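Local coordinates for protein ribose-phosphate pyrophosphokinase (Mycobacterium smegmatis, PDB 5MP7) that probably makes phosphoribosyl pyrophosphate by transferring the pyrophosphoryl group of ATP to the 1-hydroxyl of ribose 5-phosphate, using magnesium, at residues A[11-17]-A[59-65]; A[28-32]-A[306-310]; A[216-222]-A[245-251]. All coordinates share one frame; numbering follows the deposited sequence.

Contact 1. Residues A[11-17]-A[59-65]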
ATOM      1  N   ASN A  11     -29.477  59.296  27.272  1.00 38.97           N
ATOM      2  CA  ASN A  11     -29.027  59.082  25.919  1.00 39.01           C
ATOM      3  C   ASN A  11     -29.744  57.853  25.320  1.00 35.86           C
ATOM      4  O   ASN A  11     -29.617  56.736  25.818  1.00 32.65           O
ATOM      5  CB  ASN A  11     -27.512  58.913  25.959  1.00 45.05           C
ATOM      6  CG  ASN A  11     -26.923  58.464  24.637  1.00 53.68           C
ATOM      7  OD1 ASN A  11     -27.236  59.015  23.572  1.00 54.52           O
ATOM      8  ND2 ASN A  11     -26.033  57.471  24.696  1.00 56.67           N
ATOM      9  N   LEU A  12     -30.487  58.068  24.247  1.00 34.15           N
ATOM     10  CA  LEU A  12     -31.270  57.008  23.619  1.00 35.65           C
ATOM     11  C   LEU A  12     -30.404  56.258  22.627  1.00 32.90           C
ATOM     12  O   LEU A  12     -29.857  56.853  21.717  1.00 34.35           O
ATOM     13  CB  LEU A  12     -32.493  57.608  22.909  1.00 36.75           C
ATOM     14  CG  LEU A  12     -33.684  56.690  22.603  1.00 42.00           C
ATOM     15  CD1 LEU A  12     -34.866  57.470  22.067  1.00 40.78           C
ATOM     16  CD2 LEU A  12     -33.345  55.627  21.575  1.00 48.90           C
ATOM     17  N   MET A  13     -30.301  54.956  22.782  1.00 31.24           N
ATOM     18  CA  MET A  13     -29.598  54.132  21.818  1.00 31.48           C
ATOM     19  C   MET A  13     -30.438  52.963  21.374  1.00 27.98           C
ATOM     20  O   MET A  13     -31.020  52.240  22.153  1.00 26.20           O
ATOM     21  CB  MET A  13     -28.283  53.628  22.373  1.00 32.92           C
ATOM     22  CG  MET A  13     -27.228  54.691  22.329  1.00 38.23           C
ATOM     23  SD  MET A  13     -25.678  54.126  23.059  1.00 46.75           S
ATOM     24  CE  MET A  13     -24.857  53.455  21.613  1.00 48.66           C
ATOM     25  N   LEU A  14     -30.436  52.761  20.082  1.00 29.54           N
ATOM     26  CA  LEU A  14     -31.247  51.780  19.445  1.00 28.92           C
ATOM     27  C   LEU A  14     -30.305  50.706  18.902  1.00 28.37           C
ATOM     28  O   LEU A  14     -29.385  50.981  18.160  1.00 30.16           O
ATOM     29  CB  LEU A  14     -32.070  52.489  18.369  1.00 29.91           C
ATOM     30  CG  LEU A  14     -32.938  51.590  17.484  1.00 37.12           C
ATOM     31  CD1 LEU A  14     -34.123  50.932  18.224  1.00 38.70           C
ATOM     32  CD2 LEU A  14     -33.438  52.444  16.335  1.00 37.85           C
ATOM     33  N   PHE A  15     -30.574  49.468  19.259  1.00 28.92           N
ATOM     34  CA  PHE A  15     -29.821  48.316  18.803  1.00 28.96           C
ATOM     35  C   PHE A  15     -30.781  47.404  18.036  1.00 32.29           C
ATOM     36  O   PHE A  15     -31.956  47.330  18.360  1.00 34.40           O
ATOM     37  CB  PHE A  15     -29.290  47.563  19.997  1.00 27.60           C
ATOM     38  CG  PHE A  15     -28.428  48.396  20.869  1.00 29.33           C
ATOM     39  CD1 PHE A  15     -28.967  49.217  21.842  1.00 28.43           C
ATOM     40  CD2 PHE A  15     -27.055  48.381  20.688  1.00 30.97           C
ATOM     41  CE1 PHE A  15     -28.129  50.016  22.607  1.00 29.93           C
ATOM     42  CE2 PHE A  15     -26.222  49.165  21.442  1.00 29.35           C
ATOM     43  CZ  PHE A  15     -26.745  49.996  22.385  1.00 28.78           C
ATOM     44  N   ALA A  16     -30.281  46.697  17.043  1.00 33.08           N
ATOM     45  CA  ALA A  16     -31.124  45.845  16.239  1.00 36.50           C
ATOM     46  C   ALA A  16     -30.407  44.573  15.899  1.00 36.55           C
ATOM     47  O   ALA A  16     -29.223  44.577  15.596  1.00 34.36           O
ATOM     48  CB  ALA A  16     -31.537  46.552  14.973  1.00 36.05           C
ATOM     49  N   GLY A  17     -31.132  43.471  15.990  1.00 37.17           N
ATOM     50  CA  GLY A  17     -30.655  42.217  15.436  1.00 40.52           C
ATOM     51  C   GLY A  17     -30.835  42.146  13.922  1.00 38.12           C
ATOM     52  O   GLY A  17     -31.398  43.037  13.315  1.00 41.07           O
ATOM     53  N   CYS A  59     -26.408  54.458  28.613  1.00 33.50           N
ATOM     54  CA  CYS A  59     -27.501  54.669  27.684  1.00 35.30           C
ATOM     55  C   CYS A  59     -28.839  54.041  28.129  1.00 36.47           C
ATOM     56  O   CYS A  59     -28.899  53.142  28.951  1.00 31.73           O
ATOM     57  CB  CYS A  59     -27.125  54.128  26.308  1.00 37.73           C
ATOM     58  SG  CYS A  59     -27.192  52.306  26.141  1.00 45.47           S
ATOM     59  N   ASP A  60     -29.905  54.574  27.566  1.00 38.44           N
ATOM     60  CA  ASP A  60     -31.214  53.958  27.610  1.00 39.06           C
ATOM     61  C   ASP A  60     -31.306  53.161  26.308  1.00 33.51           C
ATOM     62  O   ASP A  60     -31.396  53.740  25.241  1.00 31.80           O
ATOM     63  CB  ASP A  60     -32.298  55.027  27.689  1.00 42.18           C
ATOM     64  CG  ASP A  60     -32.310  55.753  29.032  1.00 45.91           C
ATOM     65  OD1 ASP A  60     -31.251  56.229  29.524  1.00 56.27           O
ATOM     66  OD2 ASP A  60     -33.400  55.879  29.612  1.00 47.59           O
ATOM     67  N   ALA A  61     -31.218  51.843  26.410  1.00 30.04           N
ATOM     68  CA  ALA A  61     -31.065  50.984  25.263  1.00 28.33           C
ATOM     69  C   ALA A  61     -32.379  50.352  24.914  1.00 28.01           C
ATOM     70  O   ALA A  61     -33.124  49.936  25.805  1.00 29.46           O
ATOM     71  CB  ALA A  61     -30.052  49.907  25.536  1.00 27.73           C
ATOM     72  N   PHE A  62     -32.667  50.305  23.614  1.00 26.71           N
ATOM     73  CA  PHE A  62     -33.837  49.619  23.078  1.00 27.12           C
ATOM     74  C   PHE A  62     -33.339  48.574  22.088  1.00 27.50           C
ATOM     75  O   PHE A  62     -32.683  48.902  21.098  1.00 29.24           O
ATOM     76  CB  PHE A  62     -34.757  50.629  22.436  1.00 25.80           C
ATOM     77  CG  PHE A  62     -35.332  51.581  23.412  1.00 25.55           C
ATOM     78  CD1 PHE A  62     -34.605  52.683  23.843  1.00 25.14           C
ATOM     79  CD2 PHE A  62     -36.578  51.361  23.964  1.00 27.09           C
ATOM     80  CE1 PHE A  62     -35.126  53.558  24.810  1.00 24.38           C
ATOM     81  CE2 PHE A  62     -37.107  52.240  24.917  1.00 26.05           C
ATOM     82  CZ  PHE A  62     -36.389  53.354  25.316  1.00 22.91           C
ATOM     83  N   VAL A  63     -33.582  47.313  22.387  1.00 25.81           N
ATOM     84  CA  VAL A  63     -33.001  46.224  21.608  1.00 25.68           C
ATOM     85  C   VAL A  63     -34.113  45.603  20.810  1.00 26.39           C
ATOM     86  O   VAL A  63     -34.920  44.918  21.354  1.00 24.32           O
ATOM     87  CB  VAL A  63     -32.396  45.158  22.509  1.00 24.91           C
ATOM     88  CG1 VAL A  63     -31.690  44.111  21.678  1.00 24.45           C
ATOM     89  CG2 VAL A  63     -31.440  45.822  23.462  1.00 27.09           C
ATOM     90  N   LEU A  64     -34.128  45.861  19.510  1.00 29.37           N
ATOM     91  CA  LEU A  64     -35.200  45.475  18.637  1.00 31.85           C
ATOM     92  C   LEU A  64     -34.852  44.199  17.899  1.00 33.04           C
ATOM     93  O   LEU A  64     -33.904  44.155  17.158  1.00 39.98           O
ATOM     94  CB  LEU A  64     -35.475  46.607  17.655  1.00 34.55           C
ATOM     95  CG  LEU A  64     -36.426  46.384  16.470  1.00 37.78           C
ATOM     96  CD1 LEU A  64     -37.799  45.881  16.859  1.00 38.48           C
ATOM     97  CD2 LEU A  64     -36.562  47.721  15.748  1.00 41.12           C
ATOM     98  N   GLN A  65     -35.633  43.158  18.109  1.00 32.87           N
ATOM     99  CA  GLN A  65     -35.460  41.931  17.377  1.00 32.63           C
ATOM    100  C   GLN A  65     -36.828  41.337  17.018  1.00 32.32           C
ATOM    101  O   GLN A  65     -37.656  41.040  17.900  1.00 33.62           O
ATOM    102  CB  GLN A  65     -34.641  40.926  18.215  1.00 31.90           C
ATOM    103  CG  GLN A  65     -34.344  39.613  17.528  1.00 30.01           C
ATOM    104  CD  GLN A  65     -33.230  39.731  16.478  1.00 30.65           C
ATOM    105  OE1 GLN A  65     -33.343  40.462  15.505  1.00 30.12           O
ATOM    106  NE2 GLN A  65     -32.153  38.986  16.677  1.00 32.54           N
TER
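Segments 11-17 and 59-65 run together as parallel strands, the axes of 12-16 and 60-64 being 4.6 Å apart at closest approach and 21° off parallel. Six backbone hydrogen bonds join them, from Asp60 N to Asn11 O at 2.8 Å through to Gly17 N to Leu64 O at 3.1 Å. Met13 and Phe15 each use both N-H and C=O, bonding to the residues that flank their bridge partners Ala61 and Val63, as in a regular parallel pair.

The Leu12 side chain leaves on one face and its end bends nearer to strand 60-64: CD2 comes within 3.9 Å of Phe62 CD1, the two crossing at about a right angle. On this face Asp60 OD2 forms a salt bridge with Arg92, which probably offsets its charge in this buried place. The other face carries Phe15, whose CG lies beside its own backbone N (chi1 -58°), a turn that brings CE1 to 3.5 Å from Ala61 CB; the small alanine suits so close a ring. Cys59 SG stands at the edge of that ring, 5.5 Å from the Phe15 centroid, while Cys59 CB packs 3.6 Å from Met13 SD. Past the last backbone bond, Gln65 OE1 lies 3.2 Å from Gly17 CA, an approach that the bare glycine permits; Gln65 NE2 is held by Glu77 and Trp74 O.

Helix 71-87 covers the Phe15 face and helix 302-314 the Phe62 face. Within this chain, 12-16 is the outermost and 60-64 the second strand of a five-stranded parallel sheet, the alpha/beta architecture of the PRTase-like N-terminal domain.

Contact 2. Residues A[28-32]-A[306-310]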
ATOM      1  N   ALA A  28     -35.832  53.549  13.177  1.00 29.61           N
ATOM      2  CA  ALA A  28     -34.729  54.492  13.274  1.00 28.81           C
ATOM      3  C   ALA A  28     -35.028  55.810  12.582  1.00 30.05           C
ATOM      4  O   ALA A  28     -34.742  56.862  13.128  1.00 31.44           O
ATOM      5  CB  ALA A  28     -33.462  53.882  12.682  1.00 28.12           C
ATOM      6  N   LYS A  29     -35.593  55.746  11.381  1.00 33.57           N
ATOM      7  CA  LYS A  29     -35.997  56.953  10.664  1.00 35.68           C
ATOM      8  C   LYS A  29     -37.032  57.747  11.378  1.00 31.99           C
ATOM      9  O   LYS A  29     -36.911  58.939  11.432  1.00 37.54           O
ATOM     10  CB  LYS A  29     -36.504  56.624   9.281  1.00 42.82           C
ATOM     11  CG  LYS A  29     -35.398  56.681   8.245  1.00 51.18           C
ATOM     12  CD  LYS A  29     -35.478  55.516   7.249  1.00 60.54           C
ATOM     13  CE  LYS A  29     -34.750  55.918   5.973  1.00 65.52           C
ATOM     14  NZ  LYS A  29     -34.703  54.984   4.806  1.00 69.67           N
ATOM     15  N   GLU A  30     -38.045  57.101  11.940  1.00 34.89           N
ATOM     16  CA  GLU A  30     -39.114  57.815  12.707  1.00 35.02           C
ATOM     17  C   GLU A  30     -38.576  58.535  13.933  1.00 34.85           C
ATOM     18  O   GLU A  30     -39.065  59.610  14.273  1.00 37.26           O
ATOM     19  CB  GLU A  30     -40.217  56.858  13.157  1.00 35.48           C
ATOM     20  CG  GLU A  30     -40.924  56.168  11.982  1.00 40.13           C
ATOM     21  CD  GLU A  30     -41.891  57.102  11.247  1.00 45.74           C
ATOM     22  OE1 GLU A  30     -41.802  58.347  11.469  1.00 39.78           O
ATOM     23  OE2 GLU A  30     -42.747  56.585  10.455  1.00 47.47           O
ATOM     24  N   LEU A  31     -37.585  57.931  14.586  1.00 33.78           N
ATOM     25  CA  LEU A  31     -36.966  58.497  15.783  1.00 35.96           C
ATOM     26  C   LEU A  31     -35.859  59.471  15.484  1.00 39.38           C
ATOM     27  O   LEU A  31     -35.467  60.202  16.378  1.00 39.41           O
ATOM     28  CB  LEU A  31     -36.344  57.399  16.634  1.00 34.81           C
ATOM     29  CG  LEU A  31     -37.297  56.474  17.355  1.00 34.90           C
ATOM     30  CD1 LEU A  31     -36.506  55.288  17.868  1.00 36.09           C
ATOM     31  CD2 LEU A  31     -37.991  57.189  18.493  1.00 34.91           C
ATOM     32  N   ASP A  32     -35.339  59.450  14.249  1.00 42.64           N
ATOM     33  CA  ASP A  32     -34.176  60.246  13.844  1.00 47.64           C
ATOM     34  C   ASP A  32     -32.921  59.876  14.615  1.00 43.00           C
ATOM     35  O   ASP A  32     -32.146  60.732  15.048  1.00 42.60           O
ATOM     36  CB  ASP A  32     -34.455  61.763  13.969  1.00 55.24           C
ATOM     37  CG  ASP A  32     -33.373  62.625  13.297  1.00 62.31           C
ATOM     38  OD1 ASP A  32     -33.001  62.314  12.129  1.00 73.45           O
ATOM     39  OD2 ASP A  32     -32.900  63.611  13.931  1.00 65.56           O
ATOM     40  N   ALA A 306     -42.191  53.478  17.260  1.00 28.76           N
ATOM     41  CA  ALA A 306     -41.433  54.710  17.534  1.00 27.34           C
ATOM     42  C   ALA A 306     -42.092  55.542  18.625  1.00 27.80           C
ATOM     43  O   ALA A 306     -41.395  56.051  19.484  1.00 29.42           O
ATOM     44  CB  ALA A 306     -41.243  55.532  16.277  1.00 26.26           C
ATOM     45  N   ASN A 307     -43.415  55.653  18.613  1.00 28.75           N
ATOM     46  CA  ASN A 307     -44.132  56.363  19.673  1.00 30.62           C
ATOM     47  C   ASN A 307     -43.975  55.721  21.036  1.00 32.09           C
ATOM     48  O   ASN A 307     -43.834  56.434  22.030  1.00 30.86           O
ATOM     49  CB  ASN A 307     -45.616  56.468  19.400  1.00 36.06           C
ATOM     50  CG  ASN A 307     -45.982  57.668  18.584  1.00 41.08           C
ATOM     51  OD1 ASN A 307     -46.060  58.770  19.101  1.00 48.42           O
ATOM     52  ND2 ASN A 307     -46.240  57.461  17.315  1.00 44.29           N
ATOM     53  N   THR A 308     -43.997  54.393  21.088  1.00 29.38           N
ATOM     54  CA  THR A 308     -43.793  53.694  22.345  1.00 29.89           C
ATOM     55  C   THR A 308     -42.386  53.891  22.900  1.00 29.55           C
ATOM     56  O   THR A 308     -42.231  54.124  24.091  1.00 32.43           O
ATOM     57  CB  THR A 308     -44.048  52.185  22.206  1.00 32.23           C
ATOM     58  OG1 THR A 308     -45.347  51.977  21.669  1.00 33.05           O
ATOM     59  CG2 THR A 308     -44.025  51.509  23.553  1.00 34.06           C
ATOM     60  N   ILE A 309     -41.364  53.807  22.047  1.00 28.54           N
ATOM     61  CA  ILE A 309     -39.974  54.058  22.461  1.00 25.57           C
ATOM     62  C   ILE A 309     -39.817  55.479  22.987  1.00 26.63           C
ATOM     63  O   ILE A 309     -39.183  55.687  24.019  1.00 26.41           O
ATOM     64  CB  ILE A 309     -38.974  53.823  21.309  1.00 25.96           C
ATOM     65  CG1 ILE A 309     -38.965  52.340  20.956  1.00 27.68           C
ATOM     66  CG2 ILE A 309     -37.557  54.282  21.640  1.00 22.90           C
ATOM     67  CD1 ILE A 309     -38.118  52.004  19.742  1.00 30.67           C
ATOM     68  N   ARG A 310     -40.426  56.439  22.308  1.00 25.90           N
ATOM     69  CA  ARG A 310     -40.313  57.824  22.700  1.00 29.61           C
ATOM     70  C   ARG A 310     -40.931  58.044  24.083  1.00 30.04           C
ATOM     71  O   ARG A 310     -40.344  58.713  24.935  1.00 28.08           O
ATOM     72  CB  ARG A 310     -40.985  58.706  21.661  1.00 35.00           C
ATOM     73  CG  ARG A 310     -40.551  60.154  21.604  1.00 47.02           C
ATOM     74  CD  ARG A 310     -40.660  60.887  20.211  1.00 62.77           C
ATOM     75  NE  ARG A 310     -41.909  60.880  19.380  1.00 64.55           N
ATOM     76  CZ  ARG A 310     -42.091  60.390  18.141  1.00 68.81           C
ATOM     77  NH1 ARG A 310     -41.132  59.744  17.484  1.00 71.46           N
ATOM     78  NH2 ARG A 310     -43.279  60.513  17.560  1.00 67.97           N
TER
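Ala306 O accepts the helical hydrogen bond of Arg310 N at 3.0 Å and is also met from the other helix by Leu31 CD2, 3.7 Å away. Leucine suits the position because its two methyls divide the work. CD2 covers this carbonyl, whereas CD1 packs 4.0 Å from Ile309 CG2, the leucine and isoleucine side chains set roughly perpendicular. With CG beside its own backbone N (chi1 -71°), Leu31 carries its two methyls over to helix 302-314.

Next to it, Glu30 CB rests against Ala306 CB at 3.5 Å; the short alanine side chain lets the two backbones come near each other here. The Arg310 side chain runs antiparallel alongside that of Leu31, and a bend at its third torsion (51°) brings NH1 to 3.8 Å from Glu30 O, a loose polar approach too long to be a bond. The carboxylate of Glu30 is farther still, so any attraction to Arg310 is probably weak. Beyond Leu31 the first helix ends in a Schellman motif, with Asp32 taking positive phi.

Helix 21-31 thus meets helix 302-314, far away in sequence, on one side of the parallel sheet, where Ile309 also packs on Phe62 of strand 60-64.

Contact 3. Residues A[216-222]-A[245-251]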
ATOM      1  N   ARG A 216     -69.036  24.598  12.056  1.00 50.79           N
ATOM      2  CA  ARG A 216     -70.303  25.299  11.782  1.00 51.22           C
ATOM      3  C   ARG A 216     -70.117  26.795  12.006  1.00 43.81           C
ATOM      4  O   ARG A 216     -69.422  27.200  12.901  1.00 37.01           O
ATOM      5  CB  ARG A 216     -71.433  24.779  12.705  1.00 55.40           C
ATOM      6  CG  ARG A 216     -71.815  23.327  12.458  1.00 62.80           C
ATOM      7  CD  ARG A 216     -72.734  22.734  13.528  1.00 66.17           C
ATOM      8  NE  ARG A 216     -72.032  21.951  14.566  1.00 77.35           N
ATOM      9  CZ  ARG A 216     -72.629  21.375  15.625  1.00 81.95           C
ATOM     10  NH1 ARG A 216     -73.941  21.496  15.821  1.00 81.85           N
ATOM     11  NH2 ARG A 216     -71.912  20.675  16.508  1.00 76.41           N
ATOM     12  N   VAL A 217     -70.799  27.614  11.240  1.00 41.96           N
ATOM     13  CA  VAL A 217     -70.810  29.040  11.509  1.00 42.36           C
ATOM     14  C   VAL A 217     -71.960  29.344  12.452  1.00 40.81           C
ATOM     15  O   VAL A 217     -73.059  28.898  12.218  1.00 42.10           O
ATOM     16  CB  VAL A 217     -71.026  29.824  10.216  1.00 44.42           C
ATOM     17  CG1 VAL A 217     -71.048  31.317  10.495  1.00 46.73           C
ATOM     18  CG2 VAL A 217     -69.936  29.474   9.217  1.00 44.56           C
ATOM     19  N   VAL A 218     -71.704  30.110  13.495  1.00 39.02           N
ATOM     20  CA  VAL A 218     -72.717  30.476  14.455  1.00 38.04           C
ATOM     21  C   VAL A 218     -72.902  31.961  14.265  1.00 38.95           C
ATOM     22  O   VAL A 218     -71.978  32.731  14.508  1.00 43.18           O
ATOM     23  CB  VAL A 218     -72.259  30.145  15.906  1.00 40.70           C
ATOM     24  CG1 VAL A 218     -73.285  30.618  16.930  1.00 40.04           C
ATOM     25  CG2 VAL A 218     -72.013  28.642  16.050  1.00 38.92           C
ATOM     26  N   GLY A 219     -74.099  32.361  13.866  1.00 42.44           N
ATOM     27  CA  GLY A 219     -74.414  33.749  13.474  1.00 45.90           C
ATOM     28  C   GLY A 219     -74.777  33.848  11.982  1.00 49.47           C
ATOM     29  O   GLY A 219     -74.559  32.899  11.229  1.00 44.82           O
ATOM     30  N   ASP A 220     -75.346  34.986  11.565  1.00 55.09           N
ATOM     31  CA  ASP A 220     -75.779  35.188  10.177  1.00 54.82           C
ATOM     32  C   ASP A 220     -74.776  35.984   9.362  1.00 50.48           C
ATOM     33  O   ASP A 220     -74.491  37.157   9.662  1.00 47.23           O
ATOM     34  CB  ASP A 220     -77.146  35.879  10.100  1.00 66.04           C
ATOM     35  CG  ASP A 220     -77.702  35.917   8.653  1.00 80.75           C
ATOM     36  OD1 ASP A 220     -77.917  34.836   8.069  1.00 88.45           O
ATOM     37  OD2 ASP A 220     -77.925  37.008   8.082  1.00 80.19           O
ATOM     38  N   VAL A 221     -74.256  35.345   8.321  1.00 45.82           N
ATOM     39  CA  VAL A 221     -73.308  35.991   7.425  1.00 46.94           C
ATOM     40  C   VAL A 221     -73.811  36.099   5.992  1.00 46.81           C
ATOM     41  O   VAL A 221     -73.169  36.731   5.167  1.00 50.84           O
ATOM     42  CB  VAL A 221     -71.952  35.268   7.416  1.00 43.89           C
ATOM     43  CG1 VAL A 221     -71.418  35.141   8.822  1.00 42.01           C
ATOM     44  CG2 VAL A 221     -72.048  33.902   6.759  1.00 45.54           C
ATOM     45  N   LYS A 222     -74.979  35.547   5.723  1.00 54.55           N
ATOM     46  CA  LYS A 222     -75.582  35.535   4.393  1.00 58.91           C
ATOM     47  C   LYS A 222     -75.689  36.930   3.772  1.00 54.04           C
ATOM     48  O   LYS A 222     -76.325  37.818   4.352  1.00 56.86           O
ATOM     49  CB  LYS A 222     -76.991  34.973   4.554  1.00 65.57           C
ATOM     50  CG  LYS A 222     -77.948  35.122   3.385  1.00 73.41           C
ATOM     51  CD  LYS A 222     -79.199  35.814   3.938  1.00 83.29           C
ATOM     52  CE  LYS A 222     -80.420  35.680   3.096  1.00 87.45           C
ATOM     53  NZ  LYS A 222     -80.444  36.748   2.085  1.00 85.45           N
ATOM     54  N   LEU A 245     -65.951  27.997   4.504  1.00 50.00           N
ATOM     55  CA  LEU A 245     -67.188  27.846   5.291  1.00 48.36           C
ATOM     56  C   LEU A 245     -68.094  29.053   5.159  1.00 43.34           C
ATOM     57  O   LEU A 245     -69.307  28.906   5.115  1.00 48.43           O
ATOM     58  CB  LEU A 245     -66.865  27.638   6.773  1.00 50.24           C
ATOM     59  CG  LEU A 245     -67.446  26.396   7.416  1.00 57.45           C
ATOM     60  CD1 LEU A 245     -66.883  25.117   6.813  1.00 57.51           C
ATOM     61  CD2 LEU A 245     -67.103  26.479   8.893  1.00 65.20           C
ATOM     62  N   LEU A 246     -67.509  30.247   5.183  1.00 40.80           N
ATOM     63  CA  LEU A 246     -68.295  31.489   5.096  1.00 42.93           C
ATOM     64  C   LEU A 246     -68.884  31.628   3.686  1.00 45.06           C
ATOM     65  O   LEU A 246     -70.006  32.092   3.538  1.00 42.73           O
ATOM     66  CB  LEU A 246     -67.454  32.709   5.430  1.00 39.33           C
ATOM     67  CG  LEU A 246     -67.011  32.810   6.881  1.00 40.46           C
ATOM     68  CD1 LEU A 246     -65.913  33.846   7.023  1.00 42.21           C
ATOM     69  CD2 LEU A 246     -68.175  33.133   7.796  1.00 39.18           C
ATOM     70  N   ARG A 247     -68.129  31.157   2.699  1.00 44.94           N
ATOM     71  CA  ARG A 247     -68.544  31.126   1.309  1.00 51.70           C
ATOM     72  C   ARG A 247     -69.748  30.248   1.138  1.00 49.80           C
ATOM     73  O   ARG A 247     -70.736  30.654   0.549  1.00 49.43           O
ATOM     74  CB  ARG A 247     -67.407  30.551   0.453  1.00 57.62           C
ATOM     75  CG  ARG A 247     -67.532  30.696  -1.056  1.00 66.09           C
ATOM     76  CD  ARG A 247     -66.297  30.094  -1.791  1.00 74.11           C
ATOM     77  NE  ARG A 247     -66.070  28.637  -1.610  1.00 81.55           N
ATOM     78  CZ  ARG A 247     -66.985  27.646  -1.604  1.00 85.93           C
ATOM     79  NH1 ARG A 247     -68.282  27.856  -1.835  1.00 89.04           N
ATOM     80  NH2 ARG A 247     -66.584  26.380  -1.399  1.00 83.89           N
ATOM     81  N   GLU A 248     -69.650  29.043   1.676  1.00 49.86           N
ATOM     82  CA  GLU A 248     -70.765  28.110   1.702  1.00 53.35           C
ATOM     83  C   GLU A 248     -71.999  28.622   2.418  1.00 54.15           C
ATOM     84  O   GLU A 248     -73.082  28.183   2.133  1.00 55.18           O
ATOM     85  CB  GLU A 248     -70.340  26.810   2.348  1.00 55.37           C
ATOM     86  CG  GLU A 248     -69.689  25.967   1.285  1.00 65.28           C
ATOM     87  CD  GLU A 248     -68.710  24.906   1.747  1.00 82.65           C
ATOM     88  OE1 GLU A 248     -68.784  24.451   2.908  1.00 95.62           O
ATOM     89  OE2 GLU A 248     -67.875  24.502   0.905  1.00 88.45           O
ATOM     90  N   ASP A 249     -71.831  29.535   3.357  1.00 57.14           N
ATOM     91  CA  ASP A 249     -72.973  30.091   4.076  1.00 58.98           C
ATOM     92  C   ASP A 249     -73.492  31.387   3.462  1.00 57.02           C
ATOM     93  O   ASP A 249     -74.322  32.075   4.061  1.00 53.89           O
ATOM     94  CB  ASP A 249     -72.637  30.262   5.547  1.00 62.22           C
ATOM     95  CG  ASP A 249     -72.746  28.957   6.314  1.00 79.27           C
ATOM     96  OD1 ASP A 249     -73.900  28.617   6.642  1.00 83.50           O
ATOM     97  OD2 ASP A 249     -71.726  28.274   6.572  1.00 83.52           O
ATOM     98  N   GLY A 250     -73.022  31.703   2.255  1.00 52.09           N
ATOM     99  CA  GLY A 250     -73.599  32.779   1.456  1.00 49.76           C
ATOM    100  C   GLY A 250     -73.062  34.154   1.736  1.00 46.25           C
ATOM    101  O   GLY A 250     -73.767  35.142   1.539  1.00 49.37           O
ATOM    102  N   ALA A 251     -71.804  34.231   2.147  1.00 45.99           N
ATOM    103  CA  ALA A 251     -71.159  35.520   2.354  1.00 46.23           C
ATOM    104  C   ALA A 251     -70.890  36.176   1.010  1.00 42.11           C
ATOM    105  O   ALA A 251     -70.476  35.513   0.074  1.00 38.85           O
ATOM    106  CB  ALA A 251     -69.854  35.343   3.112  1.00 48.94           C
TER
HETATM  107  O   HOH W   1     -72.058  26.399   8.828  1.00 46.50           O
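Asp249, at the C-terminal end of the helix that runs through 245-248, reaches out to two valines of 216-222. Its CB touches Val221 CG2 at 3.9 Å. One bond farther, CG lies 4.1 Å from Val217 CG2, and at the tip OD2 presses on that same methyl at 3.4 Å. The valine and aspartate side chains run past each other in opposite directions, so the carboxylate lies alongside the branch. OD2 also takes a hydrogen from a water 3.0 Å away, which in turn accepts one from Val217 N; the strand N-H and the carboxylate are thus tied together through solvent.

Alongside this polar, water-linked part, the rest of the contact is apolar. Val221 CG1 meets Leu246 CD2 at 3.9 Å, lying across it, and Leu245 CD2 approaches Val217 CG2 at 4.1 Å. Val221 divides its methyls, CG1 to Leu246 and CG2 chiefly to Asp249, while Val217 turns a single methyl, CG2, to Leu245, Leu246 and Asp249. The helix closes in a Schellman motif with Gly250 at positive phi, which suits glycine; its carbonyl receives a CA-H...O contact from Lys222 CA at 3.4 Å.

The helix packs on a face of the mixed sheet, with 215-218 at the sheet's edge: Leu246 reaches the inner strands 225-230 and 172-176, and Leu245 touches strand 197-202, whose Lys202 is predicted to be catalytic.

How the contacts relate
Contacts 1 and 2 are neighbours, about 11 Å apart between centres, and share a hydrophobic layer: Leu14 CD2 touches Ala28 CA at 3.9 Å, and the helices of contact 2 cover one face of the strand pair. Contact 1 is buried sheet core, held chiefly by backbone hydrogen bonds; contact 2 is a partly buried helix pair resting on side-chain packing. Contact 3 lies across the chain's centre, about 47 Å from contact 1 between centres, in the other half of the molecule. It joins a sheet-edge segment to a helix end, and its exposed part uses a water bridge where contact 1 uses direct bonds. Contact 3 alone comes near a predicted active-site residue.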